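Pyruvate kinase (Toxoplasma gondii, PDB 3GG8) catalyses the last step of glycolysis, transferring the phosphoryl group of phosphoenolpyruvate to ADP to yield pyruvate and ATP. Local coordinates at residues V230-A233 with D234-R237; N258-G261 with L262-D266. All coordinates share one frame; numbering follows the deposited sequence.

Contact 1 of 2, residues V230-A233 with D234-R237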
loop_
_atom_site.group_PDB
_atom_site.type_symbol
_atom_site.label_atom_id
_atom_site.label_comp_id
_atom_site.label_asym_id
_atom_site.label_seq_id
_atom_site.Cartn_x
_atom_site.Cartn_y
_atom_site.Cartn_z
ATOM N N VAL C 230 -23.108 23.623 -23.680
ATOM C CA VAL C 230 -23.279 24.218 -22.353
ATOM C C VAL C 230 -22.015 24.979 -21.957
ATOM O O VAL C 230 -20.907 24.429 -21.998
ATOM C CB VAL C 230 -23.669 23.184 -21.275
ATOM C CG1 VAL C 230 -23.507 23.778 -19.880
ATOM C CG2 VAL C 230 -25.104 22.713 -21.490
ATOM N N GLN C 231 -22.189 26.247 -21.591
ATOM C CA GLN C 231 -21.058 27.124 -21.329
ATOM C C GLN C 231 -20.857 27.464 -19.850
ATOM O O GLN C 231 -19.772 27.917 -19.465
ATOM C CB GLN C 231 -21.166 28.396 -22.166
ATOM C CG GLN C 231 -20.933 28.167 -23.639
ATOM C CD GLN C 231 -20.764 29.464 -24.402
ATOM O OE1 GLN C 231 -19.704 29.714 -24.989
ATOM N NE2 GLN C 231 -21.806 30.299 -24.402
ATOM N N SER C 232 -21.892 27.252 -19.032
ATOM C CA SER C 232 -21.831 27.537 -17.589
ATOM C C SER C 232 -22.898 26.758 -16.815
ATOM O O SER C 232 -23.899 26.325 -17.387
ATOM C CB SER C 232 -22.032 29.028 -17.336
ATOM O OG SER C 232 -23.408 29.353 -17.323
ATOM N N ALA C 233 -22.709 26.606 -15.506
ATOM C CA ALA C 233 -23.668 25.855 -14.696
ATOM C C ALA C 233 -25.040 26.540 -14.568
ATOM O O ALA C 233 -26.026 25.876 -14.275
ATOM C CB ALA C 233 -23.082 25.540 -13.328
ATOM N N ASP C 234 -25.102 27.855 -14.790
ATOM C CA ASP C 234 -26.393 28.557 -14.907
ATOM C C ASP C 234 -27.253 28.014 -16.049
ATOM O O ASP C 234 -28.486 28.114 -16.007
ATOM C CB ASP C 234 -26.198 30.052 -15.134
ATOM C CG ASP C 234 -25.734 30.772 -13.896
ATOM O OD1 ASP C 234 -24.912 31.695 -14.053
ATOM O OD2 ASP C 234 -26.176 30.418 -12.774
ATOM N N ASP C 235 -26.609 27.460 -17.073
ATOM C CA ASP C 235 -27.338 26.823 -18.163
ATOM C C ASP C 235 -28.072 25.590 -17.635
ATOM O O ASP C 235 -29.235 25.366 -17.976
ATOM C CB ASP C 235 -26.394 26.430 -19.307
ATOM C CG ASP C 235 -25.758 27.633 -20.004
ATOM O OD1 ASP C 235 -26.402 28.687 -20.105
ATOM O OD2 ASP C 235 -24.613 27.510 -20.490
ATOM N N VAL C 236 -27.392 24.811 -16.788
ATOM C CA VAL C 236 -27.963 23.590 -16.205
ATOM C C VAL C 236 -29.090 23.901 -15.211
ATOM O O VAL C 236 -30.133 23.256 -15.246
ATOM C CB VAL C 236 -26.903 22.721 -15.502
ATOM C CG1 VAL C 236 -27.523 21.405 -15.064
ATOM C CG2 VAL C 236 -25.644 22.484 -16.411
ATOM N N ARG C 237 -28.849 24.869 -14.319
ATOM C CA ARG C 237 -29.864 25.346 -13.366
ATOM C C ARG C 237 -31.110 25.850 -14.095
ATOM O O ARG C 237 -32.246 25.679 -13.622
ATOM C CB ARG C 237 -29.294 26.449 -12.446
ATOM C CG ARG C 237 -28.250 25.939 -11.451
ATOM C CD ARG C 237 -27.833 26.967 -10.407
ATOM N NE ARG C 237 -26.732 27.815 -10.865
ATOM C CZ ARG C 237 -25.435 27.496 -10.807
ATOM N NH1 ARG C 237 -25.029 26.337 -10.308
ATOM N NH2 ARG C 237 -24.531 28.345 -11.258
#
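Where the loop after barrel strand 224-227 runs into helix 233-243, Asp235 in the first turn of the helix reaches back to Gln231 and Ser232, and its carboxylate ties down the loop backbone. One oxygen does the work. Asp235 OD2 takes Gln231 N at 2.9 Å, nearly along its own C-O axis, and Ser232 N at 3.1 Å from above the carboxylate plane. Having CG anti to the carbonyl carbon (chi1 -66°) turns the acid toward the start of the helix. The return bond uses backbone alone: Asp235 N donates to Ser232 O at 3.0 Å. Alongside the acid, Val230 CG1 lies 3.9 Å from Asp235 OD2, the two side chains sliding past each other in opposite directions; the same methyl faces Val236 CG2 at 4.3 Å.

The helix's own bonding continues with Arg237 N to Ala233 O at 3.0 Å. The Arg237 side chain bends at chi3 (-87°) and folds back, laying one guanidinium face over Ala233 O. NE and NH2 meet Asp234 OD2 side-on, close to the guanidinium plane, with NH2 at 3.0 Å in a salt bridge. Glu267 and Glu271 of helix 265-271 pair with Arg237 as well, NH2 with Glu267 and NH1 with Glu271.

Two N-H groups that precede the helix thus share one carboxylate oxygen, which holds the loop backbone at Gln231 and Ser232 against the first turn. The positive charge of Arg237 is matched by three carboxylates, and Asp234 at the guanidinium edge, together with the two glutamates, probably restricts the rotation of that group.

Contact 2 of 2, residues N258-G261 with L262-D266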
loop_
_atom_site.group_PDB
_atom_site.type_symbol
_atom_site.label_atom_id
_atom_site.label_comp_id
_atom_site.label_asym_id
_atom_site.label_seq_id
_atom_site.Cartn_x
_atom_site.Cartn_y
_atom_site.Cartn_z
ATOM N N ASN C 258 -16.936 23.576 -25.961
ATOM C CA ASN C 258 -15.930 24.636 -26.107
ATOM C C ASN C 258 -15.129 24.909 -24.821
ATOM O O ASN C 258 -15.223 24.151 -23.843
ATOM C CB ASN C 258 -16.532 25.920 -26.737
ATOM C CG ASN C 258 -17.436 26.705 -25.787
ATOM O OD1 ASN C 258 -17.926 26.181 -24.781
ATOM N ND2 ASN C 258 -17.666 27.981 -26.118
ATOM N N VAL C 259 -14.316 25.967 -24.857
ATOM C CA VAL C 259 -13.480 26.382 -23.734
ATOM C C VAL C 259 -14.283 26.781 -22.479
ATOM O O VAL C 259 -13.873 26.453 -21.369
ATOM C CB VAL C 259 -12.449 27.482 -24.171
ATOM C CG1 VAL C 259 -11.733 28.138 -22.962
ATOM C CG2 VAL C 259 -11.428 26.883 -25.137
ATOM N N GLU C 260 -15.412 27.479 -22.650
ATOM C CA GLU C 260 -16.257 27.872 -21.510
ATOM C C GLU C 260 -16.779 26.662 -20.750
ATOM O O GLU C 260 -16.823 26.674 -19.514
ATOM C CB GLU C 260 -17.449 28.736 -21.937
ATOM C CG GLU C 260 -17.110 30.149 -22.349
ATOM C CD GLU C 260 -16.425 30.958 -21.252
ATOM O OE1 GLU C 260 -17.001 31.120 -20.147
ATOM O OE2 GLU C 260 -15.308 31.442 -21.517
ATOM N N GLY C 261 -17.200 25.645 -21.499
ATOM C CA GLY C 261 -17.636 24.373 -20.932
ATOM C C GLY C 261 -16.509 23.745 -20.141
ATOM O O GLY C 261 -16.697 23.360 -18.997
ATOM N N LEU C 262 -15.326 23.675 -20.750
ATOM C CA LEU C 262 -14.133 23.170 -20.090
ATOM C C LEU C 262 -13.753 23.958 -18.832
ATOM O O LEU C 262 -13.556 23.377 -17.765
ATOM C CB LEU C 262 -12.965 23.125 -21.080
ATOM C CG LEU C 262 -13.073 22.100 -22.224
ATOM C CD1 LEU C 262 -11.979 22.329 -23.240
ATOM C CD2 LEU C 262 -13.018 20.668 -21.710
ATOM N N VAL C 263 -13.683 25.281 -18.951
ATOM C CA VAL C 263 -13.309 26.143 -17.824
ATOM C C VAL C 263 -14.333 26.080 -16.681
ATOM O O VAL C 263 -13.973 26.157 -15.493
ATOM C CB VAL C 263 -13.054 27.599 -18.300
ATOM C CG1 VAL C 263 -12.981 28.574 -17.133
ATOM C CG2 VAL C 263 -11.777 27.661 -19.098
ATOM N N ASN C 264 -15.605 25.928 -17.024
ATOM C CA ASN C 264 -16.607 25.797 -15.987
ATOM C C ASN C 264 -17.000 24.351 -15.682
ATOM O O ASN C 264 -18.015 24.132 -15.012
ATOM C CB ASN C 264 -17.838 26.662 -16.302
ATOM C CG ASN C 264 -17.498 28.138 -16.425
ATOM O OD1 ASN C 264 -17.007 28.754 -15.484
ATOM N ND2 ASN C 264 -17.747 28.704 -17.587
ATOM N N PHE C 265 -16.190 23.379 -16.131
ATOM C CA PHE C 265 -16.577 21.962 -16.045
ATOM C C PHE C 265 -17.027 21.464 -14.674
ATOM O O PHE C 265 -18.010 20.736 -14.587
ATOM C CB PHE C 265 -15.508 21.004 -16.599
ATOM C CG PHE C 265 -15.947 19.552 -16.581
ATOM C CD1 PHE C 265 -16.849 19.069 -17.530
ATOM C CD2 PHE C 265 -15.491 18.676 -15.584
ATOM C CE1 PHE C 265 -17.279 17.723 -17.494
ATOM C CE2 PHE C 265 -15.910 17.319 -15.548
ATOM C CZ PHE C 265 -16.807 16.851 -16.497
ATOM N N ASP C 266 -16.301 21.824 -13.612
ATOM C CA ASP C 266 -16.590 21.286 -12.281
ATOM C C ASP C 266 -17.961 21.720 -11.760
ATOM O O ASP C 266 -18.707 20.908 -11.215
ATOM C CB ASP C 266 -15.475 21.643 -11.298
ATOM C CG ASP C 266 -14.169 20.898 -11.597
ATOM O OD1 ASP C 266 -14.200 19.692 -11.887
ATOM O OD2 ASP C 266 -13.096 21.517 -11.536
#
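Backbone bonds lay out the short helix 259-263, which follows barrel strand 251-256: Leu262 N reaches Asn258 O at 3.1 Å, Val263 N meets Val259 O at 2.7 Å, and Asn264 N closes the series on Glu260 O at 2.9 Å. Leu262 CG also rests in van der Waals contact on Asn258 O at 3.4 Å. At the N-cap, Asn258 accepts from Gly261 N through OD1, a weak bond of 3.4 Å; the partner of its ND2 is Gln231, outside the helix.

Among the polar side chains, Glu260 and Asn264 lie side by side and point the same way, carboxylate and amide planes turned 61° apart, with Glu260 OE1 at 3.6 Å from Asn264 ND2. Asn264 has CG anti to its carbonyl carbon (chi1 -60°), which brings the amide back beside the carbonyl of Glu260; Gln231 is the outside partner of this amide too.

Apolar contact comes from the valines, which meet obliquely one turn apart, Val259 CG1 to Val263 CG2 at 3.9 Å. Val259 also packs on Leu25 of a neighbouring subunit. Both Leu262 and Phe265 pack against Ile256 and Met298.

Asn264 is where the chain leaves helical geometry before helix 265-271 starts. With its amide engaged by Gln231, the break between the two helices is tied to a neighbouring part of the barrel by a directional bond, not by apolar packing alone.

In the fold
Contacts 1 and 2 belong to successive strand-to-helix connections of the eight-stranded (beta/alpha) barrel, following the adjacent parallel strands 224-227 and 251-256, and their centres lie 10 Å apart. Gln231 of contact 1 reaches contact 2 with both its backbone O and its side-chain OE1: the backbone O is 2.9 Å from Asn264 ND2 and OE1 is 2.9 Å from Asn258 ND2, both probable hydrogen bonds. Glu260 CB packs 3.5 Å from that same Gln231 O. The start and the end of helix 259-263 are therefore both fastened to one loop residue. Such loops follow the C-terminal ends of the barrel strands, the side on which pyruvate kinases carry their active site.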